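PDB 3ESL: spindle assembly checkpoint serine/threonine-protein kinase BUB1 from Saccharomyces cerevisiae, which takes part in spindle assembly checkpoint signalling, delaying anaphase until chromosomes are bioriented on the spindle, and phosphorylates BUB3 and itself. Local coordinates for residues I38-S43 with Q53-S58; T59-L64 with R196-S201; Y66-E71 with F102-N107. All coordinates share one frame; numbering follows the deposited sequence. Where two conformers were deposited one is given.

Contact 1: residues I38-S43 with Q53-S58; sequences IWISTS and QEVLRS
Ile40 reaches out from its helix with two methyl groups and meets a different residue with each, a compact example of how an antiparallel helical hairpin is closed by apolar packing. Its CG2 lies 3.7 Å from Leu56 CB, low on the leucine stem and close to the opposite backbone. The Ile40 and Val55 side chains cross at about a right angle, and Ile40 CD1, at the end of the other branch, comes to 3.8 Å from Val55 CG1. The first torsion explains this division: CG1 stands beside the backbone N (chi1 -62°) and CG2 anti to it, and the two branches spread over successive residues of the partner helix. The local axes run 9.4 Å apart at closest approach and are antiparallel, with 160° between their N-to-C directions.

The other flank is looser. Ser41 offers only its CB, 4.3 Å from Leu56 CD2, while its OG turns back to its own helix and bonds to Met37 O. A bound cyclohexylamino-ethanesulfonate molecule, probably from the crystallisation liquor, lies near this serine. Residues 40-43 form a wider, pi-type turn.

The hairpin of helices 29-47 and 49-67 is itself sandwiched: Trp39 packs on Leu8, Thr11 and Lys12 of helix 4-21, and Leu56 touches Leu89 of helix 77-90.

Contact 2: residues T59-L64 with R196-S201; sequences TMERCL and RKFLTS
Glu61 OE2 is held by the hydroxyl of Tyr86, through a hydrogen bond, and by a long, weak ion pair with Arg57 NE, while the other oxygen of the same carboxylate faces Phe198. The setting is the all-alpha, TPR-like N-terminal domain of BUB1, in which the last helix of this chain, 193-200, folds back, far along the sequence, onto helix 49-67. Phe198 is its main point of contact here. CG lies anti to the backbone N (chi1 -176°), which extends the ring toward the other helix, and there its edge enters between two consecutive side chains.

Glu61 OE1 stands 3.9 Å from Phe198 CD2, near the ring plane, with the carboxylate turned 76° against the ring. The slightly positive rim of an aromatic ring is the side on which a carboxylate oxygen would be expected to be tolerated. On the neighbouring part of the same edge, Arg62 CG approaches Phe198 CE2 to 3.7 Å. It is thus the aliphatic stem of the arginine that packs; the chain then bends at chi3 (82°), and in the conformer described here the guanidinium makes a salt bridge with Glu16 of helix 4-21. Phe194, one turn earlier, continues the packing onto Glu61 and Leu64.

This is a contact at the surface, and the ring edge stays with the arginine stem as far as its outermost carbon: Arg62 CG is still only 3.8 Å from Phe198 CZ.

Contact 3: residues Y66-E71 with F102-N107; sequences YIQDME and FKYMFN
Gln68 and Tyr104 meet almost at right angles, each at the end of a long reach, for even the nearest CA atoms of the two segments, those of Gln68 and Met105, are 8.9 Å apart. The tyrosine extends from helix 95-108 with CG anti to its backbone N (chi1 177°). The glutamine starts from the crowded position between backbone N and carbonyl carbon (chi1 66°), and from there its chain runs straight out to the amide. The amide comes at the edge of the phenol, NE2 lying in the ring plane, although the two flat groups are turned 37° against each other.

As modelled, Gln68 NE2 gives a weak hydrogen bond to Tyr104 OH at 2.5 Å, with an N-H...O angle of 128°. Such a distance is very short for nitrogen and oxygen, and the details of this bond are therefore doubtful. Both residues are buried, so the pairing places two polar ends together in the interior of the TPR-like domain, joining the chain past Ile67 to helix 95-108. Replacing the glutamine with an alanine here would remove the amide and would probably leave the buried hydroxyl of Tyr104 without this partner.

Gln68 itself is set by a type I beta turn from Ile67 to Met70, closed by Met70 N to Ile67 O at 3.0 Å; Asp69 adds a salt bridge to Lys108. Tyr188 and Ala191, in loops, pack on Tyr104. Helix 77-90 joins the two sides, with Phe79 touching Ile67 and both Leu80 and Trp83 touching Met105, while Phe117 of helix 115-127 packs on Met105 and Phe106.

Helix 49-67 serves all three contacts, meeting a different part of the fold each time. Contact 1, partly buried, joins it to its neighbour in sequence by hydrocarbon packing. Contact 2 is a surface contact that brings in the distant last helix of this chain, and sets an aromatic edge against a glutamate oxygen and the aliphatic stem of an arginine whose guanidinium pairs elsewhere. Contact 3, the buried one, relies on one weak polar pair, between Gln68 and Tyr104, and lies in sequence inside the loop that contact 2 closes. Contacts 1 and 2 touch directly, Ile40 CD1 lying 3.5 Å from Thr59 OG1, whereas contacts 1 and 3 remain about 9 Å apart at their nearest atoms.

Contact 1: residues I38-S43 with Q53-S58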
loop_
_atom_site.group_PDB
_atom_site.type_symbol
_atom_site.label_atom_id
_atom_site.label_comp_id
_atom_site.label_asym_id
_atom_site.label_seq_id
_atom_site.Cartn_x
_atom_site.Cartn_y
_atom_site.Cartn_z
ATOM N N ILE A 38 5.026 1.960 -14.215
ATOM C CA ILE A 38 4.826 3.320 -14.687
ATOM C C ILE A 38 4.479 3.272 -16.175
ATOM O O ILE A 38 3.548 3.957 -16.603
ATOM C CB ILE A 38 6.050 4.205 -14.412
ATOM C CG1 ILE A 38 6.183 4.445 -12.895
ATOM C CG2 ILE A 38 5.948 5.556 -15.148
ATOM C CD1 ILE A 38 7.509 5.010 -12.478
ATOM N N TRP A 39 5.192 2.439 -16.928
ATOM C CA TRP A 39 4.924 2.289 -18.374
ATOM C C TRP A 39 3.516 1.736 -18.634
ATOM O O TRP A 39 2.783 2.235 -19.503
ATOM C CB TRP A 39 5.985 1.425 -19.053
ATOM C CG TRP A 39 5.666 1.192 -20.500
ATOM C CD1 TRP A 39 5.950 2.030 -21.545
ATOM C CD2 TRP A 39 4.961 0.073 -21.054
ATOM N NE1 TRP A 39 5.462 1.499 -22.724
ATOM C CE2 TRP A 39 4.861 0.293 -22.453
ATOM C CE3 TRP A 39 4.409 -1.101 -20.511
ATOM C CZ2 TRP A 39 4.233 -0.619 -23.313
ATOM C CZ3 TRP A 39 3.781 -2.012 -21.367
ATOM C CH2 TRP A 39 3.700 -1.761 -22.761
ATOM N N ILE A 40 3.130 0.708 -17.885
ATOM C CA ILE A 40 1.791 0.139 -18.036
ATOM C C ILE A 40 0.711 1.183 -17.749
ATOM O O ILE A 40 -0.255 1.315 -18.507
ATOM C CB ILE A 40 1.550 -1.037 -17.083
ATOM C CG1 ILE A 40 2.514 -2.187 -17.367
ATOM C CG2 ILE A 40 0.086 -1.527 -17.188
ATOM C CD1 ILE A 40 2.616 -3.184 -16.208
ATOM N N SER A 41 0.877 1.915 -16.648
ATOM C CA SER A 41 -0.162 2.816 -16.168
ATOM C C SER A 41 -0.275 4.085 -17.017
ATOM O O SER A 41 -1.274 4.806 -16.929
ATOM C CB SER A 41 0.075 3.163 -14.696
ATOM O OG SER A 41 1.277 3.897 -14.544
ATOM N N THR A 42 0.746 4.357 -17.825
ATOM C CA THR A 42 0.737 5.526 -18.693
ATOM C C THR A 42 0.532 5.098 -20.149
ATOM O O THR A 42 -0.539 5.309 -20.714
ATOM C CB THR A 42 2.008 6.393 -18.525
ATOM O OG1 THR A 42 3.175 5.600 -18.774
ATOM C CG2 THR A 42 2.079 6.988 -17.111
ATOM N N SER A 43 1.531 4.451 -20.729
ATOM C CA SER A 43 1.512 4.134 -22.150
ATOM C C SER A 43 0.515 3.039 -22.526
ATOM O O SER A 43 -0.301 3.219 -23.437
ATOM C CB SER A 43 2.916 3.774 -22.630
ATOM O OG SER A 43 3.781 4.883 -22.464
ATOM N N GLN A 53 -5.429 -2.774 -17.464
ATOM C CA GLN A 53 -5.889 -2.963 -16.085
ATOM C C GLN A 53 -5.401 -4.294 -15.495
ATOM O O GLN A 53 -4.856 -4.324 -14.379
ATOM C CB GLN A 53 -7.422 -2.866 -16.018
ATOM C CG GLN A 53 -7.987 -2.963 -14.608
ATOM C CD GLN A 53 -9.503 -3.003 -14.577
ATOM O OE1 GLN A 53 -10.178 -2.184 -15.212
ATOM N NE2 GLN A 53 -10.050 -3.952 -13.821
ATOM N N GLU A 54 -5.612 -5.373 -16.250
ATOM C CA GLU A 54 -5.209 -6.722 -15.867
ATOM C C GLU A 54 -3.696 -6.821 -15.679
ATOM O O GLU A 54 -3.220 -7.374 -14.682
ATOM C CB GLU A 54 -5.670 -7.733 -16.930
ATOM C CG GLU A 54 -5.179 -9.167 -16.714
ATOM C CD GLU A 54 -4.967 -9.935 -18.016
ATOM O OE1 GLU A 54 -5.783 -9.785 -18.953
ATOM O OE2 GLU A 54 -3.975 -10.694 -18.099
ATOM N N VAL A 55 -2.953 -6.280 -16.641
ATOM C CA VAL A 55 -1.494 -6.365 -16.632
ATOM C C VAL A 55 -0.949 -5.511 -15.487
ATOM O O VAL A 55 0.014 -5.910 -14.814
ATOM C CB VAL A 55 -0.866 -5.954 -17.984
ATOM C CG1 VAL A 55 0.658 -5.996 -17.911
ATOM C CG2 VAL A 55 -1.367 -6.877 -19.111
ATOM N N LEU A 56 -1.563 -4.354 -15.260
ATOM C CA LEU A 56 -1.140 -3.519 -14.130
ATOM C C LEU A 56 -1.355 -4.282 -12.819
ATOM O O LEU A 56 -0.451 -4.339 -11.972
ATOM C CB LEU A 56 -1.861 -2.167 -14.110
ATOM C CG LEU A 56 -1.465 -1.231 -12.961
ATOM C CD1 LEU A 56 0.036 -0.908 -12.974
ATOM C CD2 LEU A 56 -2.302 0.053 -12.961
ATOM N N ARG A 57 -2.540 -4.870 -12.650
ATOM C CA ARG A 57 -2.863 -5.556 -11.394
ATOM C C ARG A 57 -1.886 -6.697 -11.146
ATOM O O ARG A 57 -1.328 -6.804 -10.053
ATOM C CB ARG A 57 -4.324 -6.054 -11.366
ATOM C CG ARG A 57 -4.684 -6.740 -10.036
ATOM C CD ARG A 57 -6.183 -6.884 -9.765
ATOM N NE ARG A 57 -6.381 -7.264 -8.357
ATOM C CZ ARG A 57 -7.532 -7.220 -7.682
ATOM N NH1 ARG A 57 -8.653 -6.802 -8.268
ATOM N NH2 ARG A 57 -7.559 -7.599 -6.401
ATOM N N SER A 58 -1.674 -7.533 -12.164
ATOM C CA SER A 58 -0.750 -8.675 -12.074
ATOM C C SER A 58 0.696 -8.277 -11.784
ATOM O O SER A 58 1.387 -8.936 -11.003
ATOM C CB SER A 58 -0.818 -9.513 -13.357
ATOM O OG SER A 58 0.312 -10.365 -13.470
#

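Contact 2: residues T59-L64 with R196-S201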
loop_
_atom_site.group_PDB
_atom_site.type_symbol
_atom_site.label_atom_id
_atom_site.label_comp_id
_atom_site.label_asym_id
_atom_site.label_seq_id
_atom_site.Cartn_x
_atom_site.Cartn_y
_atom_site.Cartn_z
ATOM N N THR A 59 1.150 -7.200 -12.417
ATOM C CA THR A 59 2.513 -6.724 -12.246
ATOM C C THR A 59 2.695 -6.188 -10.828
ATOM O O THR A 59 3.734 -6.437 -10.207
ATOM C CB THR A 59 2.876 -5.674 -13.308
ATOM O OG1 THR A 59 2.716 -6.275 -14.602
ATOM C CG2 THR A 59 4.327 -5.252 -13.164
ATOM N N MET A 60 1.694 -5.475 -10.330
ATOM C CA MET A 60 1.795 -4.885 -8.991
ATOM C C MET A 60 1.834 -6.023 -7.963
ATOM O O MET A 60 2.609 -5.985 -7.009
ATOM C CB MET A 60 0.634 -3.933 -8.722
ATOM C CG MET A 60 0.726 -2.652 -9.530
ATOM S SD MET A 60 -0.630 -1.537 -9.156
ATOM C CE MET A 60 -0.130 -0.983 -7.546
ATOM N N GLU A 61 1.013 -7.049 -8.184
ATOM C CA GLU A 61 0.993 -8.203 -7.282
ATOM C C GLU A 61 2.341 -8.926 -7.304
ATOM O O GLU A 61 2.873 -9.290 -6.241
ATOM C CB GLU A 61 -0.153 -9.152 -7.644
ATOM C CG GLU A 61 -1.502 -8.556 -7.365
ATOM C CD GLU A 61 -2.637 -9.521 -7.641
ATOM O OE1 GLU A 61 -2.354 -10.669 -8.051
ATOM O OE2 GLU A 61 -3.798 -9.114 -7.432
ATOM N N ARG A 62 2.890 -9.134 -8.499
ATOM C CA ARG A 62 4.221 -9.736 -8.642
ATOM C C ARG A 62 5.271 -8.937 -7.878
ATOM O O ARG A 62 6.101 -9.508 -7.159
ATOM C CB ARG A 62 4.618 -9.848 -10.118
ATOM C CG ARG A 62 3.981 -11.019 -10.838
ATOM C CD ARG A 62 4.281 -10.952 -12.333
ATOM N NE ARG A 62 5.595 -11.500 -12.662
ATOM C CZ ARG A 62 6.070 -11.588 -13.904
ATOM N NH1 ARG A 62 5.344 -11.152 -14.914
ATOM N NH2 ARG A 62 7.270 -12.108 -14.133
ATOM N N CYS A 63 5.219 -7.614 -8.030
ATOM C CA CYS A 63 6.160 -6.723 -7.340
ATOM C C CYS A 63 6.066 -6.911 -5.822
ATOM O O CYS A 63 7.074 -7.136 -5.140
ATOM C CB CYS A 63 5.847 -5.275 -7.703
ATOM S SG CYS A 63 6.853 -4.102 -6.778
ATOM N N LEU A 64 4.847 -6.823 -5.296
ATOM C CA LEU A 64 4.654 -6.911 -3.839
ATOM C C LEU A 64 5.170 -8.246 -3.297
ATOM O O LEU A 64 5.887 -8.292 -2.288
ATOM C CB LEU A 64 3.192 -6.698 -3.479
ATOM C CG LEU A 64 2.658 -5.301 -3.829
ATOM C CD1 LEU A 64 1.171 -5.164 -3.439
ATOM C CD2 LEU A 64 3.512 -4.195 -3.176
ATOM N N ARG A 196 -2.822 -14.482 -1.003
ATOM C CA ARG A 196 -3.020 -15.934 -0.887
ATOM C C ARG A 196 -3.357 -16.560 -2.249
ATOM O O ARG A 196 -2.804 -17.607 -2.619
ATOM C CB ARG A 196 -4.089 -16.235 0.158
ATOM C CG ARG A 196 -3.648 -15.809 1.562
ATOM C CD ARG A 196 -4.592 -16.316 2.637
ATOM N NE ARG A 196 -5.756 -15.454 2.809
ATOM C CZ ARG A 196 -7.011 -15.841 2.613
ATOM N NH1 ARG A 196 -7.284 -17.086 2.229
ATOM N NH2 ARG A 196 -7.999 -14.978 2.814
ATOM N N LYS A 197 -4.226 -15.890 -3.009
ATOM C CA LYS A 197 -4.604 -16.356 -4.350
ATOM C C LYS A 197 -3.403 -16.391 -5.297
ATOM O O LYS A 197 -3.240 -17.336 -6.087
ATOM C CB LYS A 197 -5.726 -15.493 -4.935
ATOM C CG LYS A 197 -6.119 -15.906 -6.351
ATOM C CD LYS A 197 -6.778 -14.782 -7.137
ATOM C CE LYS A 197 -8.283 -14.928 -7.161
ATOM N NZ LYS A 197 -8.859 -14.333 -8.401
ATOM N N PHE A 198 -2.558 -15.363 -5.216
ATOM C CA PHE A 198 -1.337 -15.324 -6.023
ATOM C C PHE A 198 -0.445 -16.535 -5.729
ATOM O O PHE A 198 0.039 -17.209 -6.646
ATOM C CB PHE A 198 -0.565 -14.029 -5.772
ATOM C CG PHE A 198 0.659 -13.882 -6.633
ATOM C CD1 PHE A 198 1.853 -14.524 -6.297
ATOM C CD2 PHE A 198 0.613 -13.110 -7.791
ATOM C CE1 PHE A 198 2.983 -14.395 -7.099
ATOM C CE2 PHE A 198 1.734 -12.974 -8.594
ATOM C CZ PHE A 198 2.926 -13.613 -8.246
ATOM N N LEU A 199 -0.254 -16.817 -4.444
ATOM C CA LEU A 199 0.652 -17.883 -4.020
ATOM C C LEU A 199 0.131 -19.272 -4.387
ATOM O O LEU A 199 0.910 -20.157 -4.751
ATOM C CB LEU A 199 0.938 -17.769 -2.516
ATOM C CG LEU A 199 1.758 -16.540 -2.097
ATOM C CD1 LEU A 199 1.756 -16.369 -0.595
ATOM C CD2 LEU A 199 3.186 -16.610 -2.638
ATOM N N THR A 200 -1.181 -19.457 -4.308
ATOM C CA THR A 200 -1.779 -20.764 -4.560
ATOM C C THR A 200 -1.959 -21.030 -6.055
ATOM O O THR A 200 -2.014 -22.189 -6.486
ATOM C CB THR A 200 -3.119 -20.945 -3.809
ATOM O OG1 THR A 200 -4.036 -19.891 -4.153
ATOM C CG2 THR A 200 -2.877 -20.933 -2.313
ATOM N N SER A 201 -2.038 -19.953 -6.835
ATOM C CA SER A 201 -2.196 -20.039 -8.287
ATOM C C SER A 201 -0.860 -20.247 -8.994
ATOM O O SER A 201 0.218 -20.070 -8.414
ATOM C CB SER A 201 -2.869 -18.778 -8.831
ATOM O OG SER A 201 -4.209 -18.685 -8.388
#

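Contact 3: residues Y66-E71 with F102-N107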
loop_
_atom_site.group_PDB
_atom_site.type_symbol
_atom_site.label_atom_id
_atom_site.label_comp_id
_atom_site.label_asym_id
_atom_site.label_seq_id
_atom_site.Cartn_x
_atom_site.Cartn_y
_atom_site.Cartn_z
ATOM N N TYR A 66 7.362 -10.380 -4.776
ATOM C CA TYR A 66 8.800 -10.548 -4.961
ATOM C C TYR A 66 9.624 -9.780 -3.922
ATOM O O TYR A 66 10.612 -10.293 -3.387
ATOM C CB TYR A 66 9.207 -10.115 -6.360
ATOM C CG TYR A 66 10.615 -10.511 -6.739
ATOM C CD1 TYR A 66 10.873 -11.767 -7.291
ATOM C CD2 TYR A 66 11.680 -9.637 -6.557
ATOM C CE1 TYR A 66 12.159 -12.132 -7.649
ATOM C CE2 TYR A 66 12.972 -9.997 -6.904
ATOM C CZ TYR A 66 13.202 -11.243 -7.453
ATOM O OH TYR A 66 14.489 -11.601 -7.811
ATOM N N ILE A 67 9.202 -8.554 -3.635
ATOM C CA ILE A 67 9.990 -7.652 -2.812
ATOM C C ILE A 67 9.691 -7.816 -1.298
ATOM O O ILE A 67 10.548 -7.502 -0.461
ATOM C CB ILE A 67 9.795 -6.177 -3.286
ATOM C CG1 ILE A 67 10.178 -6.007 -4.775
ATOM C CG2 ILE A 67 10.526 -5.184 -2.352
ATOM C CD1 ILE A 67 11.694 -6.067 -5.095
ATOM N N GLN A 68 8.514 -8.349 -0.954
ATOM C CA GLN A 68 8.018 -8.333 0.445
ATOM C C GLN A 68 8.923 -8.975 1.508
ATOM O O GLN A 68 8.941 -8.522 2.656
ATOM C CB GLN A 68 6.615 -8.936 0.569
ATOM C CG GLN A 68 6.541 -10.446 0.252
ATOM C CD GLN A 68 5.194 -11.078 0.571
ATOM O OE1 GLN A 68 4.944 -12.243 0.226
ATOM N NE2 GLN A 68 4.322 -10.321 1.223
ATOM N N ASP A 69 9.639 -10.027 1.146
ATOM C CA ASP A 69 10.442 -10.733 2.153
ATOM C C ASP A 69 11.887 -10.229 2.209
ATOM O O ASP A 69 12.669 -10.667 3.066
ATOM C CB ASP A 69 10.364 -12.257 1.979
ATOM C CG ASP A 69 9.021 -12.844 2.443
ATOM O OD1 ASP A 69 8.480 -12.400 3.480
ATOM O OD2 ASP A 69 8.516 -13.767 1.775
ATOM N N MET A 70 12.222 -9.292 1.312
ATOM C CA MET A 70 13.494 -8.584 1.362
ATOM C C MET A 70 13.392 -7.511 2.440
ATOM O O MET A 70 12.773 -6.447 2.224
ATOM C CB MET A 70 13.823 -7.938 0.012
ATOM C CG MET A 70 14.088 -8.928 -1.107
ATOM S SD MET A 70 14.447 -8.067 -2.645
ATOM C CE MET A 70 14.820 -9.445 -3.721
ATOM N N GLU A 71 14.003 -7.795 3.587
ATOM C CA GLU A 71 13.955 -6.917 4.758
ATOM C C GLU A 71 14.511 -5.527 4.478
ATOM O O GLU A 71 14.108 -4.545 5.116
ATOM C CB GLU A 71 14.713 -7.551 5.929
ATOM C CG GLU A 71 14.036 -8.790 6.502
ATOM C CD GLU A 71 14.787 -9.385 7.681
ATOM O OE1 GLU A 71 15.902 -9.919 7.481
ATOM O OE2 GLU A 71 14.249 -9.330 8.806
ATOM N N PHE A 102 -3.318 -3.541 5.158
ATOM C CA PHE A 102 -2.557 -2.711 6.093
ATOM C C PHE A 102 -2.055 -3.515 7.300
ATOM O O PHE A 102 -0.928 -3.326 7.758
ATOM C CB PHE A 102 -3.380 -1.526 6.588
ATOM C CG PHE A 102 -3.461 -0.379 5.617
ATOM C CD1 PHE A 102 -2.357 0.438 5.388
ATOM C CD2 PHE A 102 -4.675 -0.070 4.994
ATOM C CE1 PHE A 102 -2.447 1.533 4.500
ATOM C CE2 PHE A 102 -4.782 1.002 4.111
ATOM C CZ PHE A 102 -3.655 1.812 3.865
ATOM N N LYS A 103 -2.905 -4.401 7.817
ATOM C CA LYS A 103 -2.542 -5.264 8.940
ATOM C C LYS A 103 -1.387 -6.226 8.625
ATOM O O LYS A 103 -0.517 -6.474 9.474
ATOM C CB LYS A 103 -3.773 -6.052 9.410
ATOM C CG LYS A 103 -4.783 -5.178 10.116
ATOM C CD LYS A 103 -6.100 -5.912 10.314
ATOM C CE LYS A 103 -5.885 -7.189 11.108
ATOM N NZ LYS A 103 -7.122 -7.621 11.836
ATOM N N TYR A 104 -1.390 -6.758 7.408
ATOM C CA TYR A 104 -0.338 -7.651 6.935
ATOM C C TYR A 104 0.997 -6.910 6.834
ATOM O O TYR A 104 2.030 -7.378 7.321
ATOM C CB TYR A 104 -0.749 -8.203 5.579
ATOM C CG TYR A 104 0.252 -9.099 4.893
ATOM C CD1 TYR A 104 0.316 -10.464 5.191
ATOM C CD2 TYR A 104 1.103 -8.594 3.909
ATOM C CE1 TYR A 104 1.217 -11.300 4.534
ATOM C CE2 TYR A 104 2.007 -9.420 3.246
ATOM C CZ TYR A 104 2.054 -10.772 3.567
ATOM O OH TYR A 104 2.940 -11.603 2.917
ATOM N N MET A 105 0.965 -5.742 6.196
ATOM C CA MET A 105 2.115 -4.841 6.187
ATOM C C MET A 105 2.632 -4.547 7.611
ATOM O O MET A 105 3.830 -4.644 7.875
ATOM C CB MET A 105 1.725 -3.539 5.493
ATOM C CG MET A 105 1.371 -3.717 4.011
ATOM S SD MET A 105 0.465 -2.256 3.425
ATOM C CE MET A 105 1.783 -1.054 3.404
ATOM N N PHE A 106 1.725 -4.199 8.519
ATOM C CA PHE A 106 2.099 -3.872 9.902
ATOM C C PHE A 106 2.843 -5.055 10.545
ATOM O O PHE A 106 3.909 -4.894 11.135
ATOM C CB PHE A 106 0.865 -3.488 10.721
ATOM C CG PHE A 106 1.195 -2.954 12.093
ATOM C CD1 PHE A 106 1.545 -1.618 12.271
ATOM C CD2 PHE A 106 1.160 -3.793 13.202
ATOM C CE1 PHE A 106 1.861 -1.118 13.543
ATOM C CE2 PHE A 106 1.470 -3.307 14.480
ATOM C CZ PHE A 106 1.822 -1.964 14.646
ATOM N N ASN A 107 2.283 -6.250 10.369
ATOM C CA ASN A 107 2.874 -7.486 10.898
ATOM C C ASN A 107 4.278 -7.768 10.357
ATOM O O ASN A 107 5.131 -8.291 11.078
ATOM C CB ASN A 107 1.965 -8.673 10.587
ATOM C CG ASN A 107 2.462 -9.977 11.220
ATOM O OD1 ASN A 107 2.877 -10.907 10.522
ATOM N ND2 ASN A 107 2.430 -10.035 12.539
#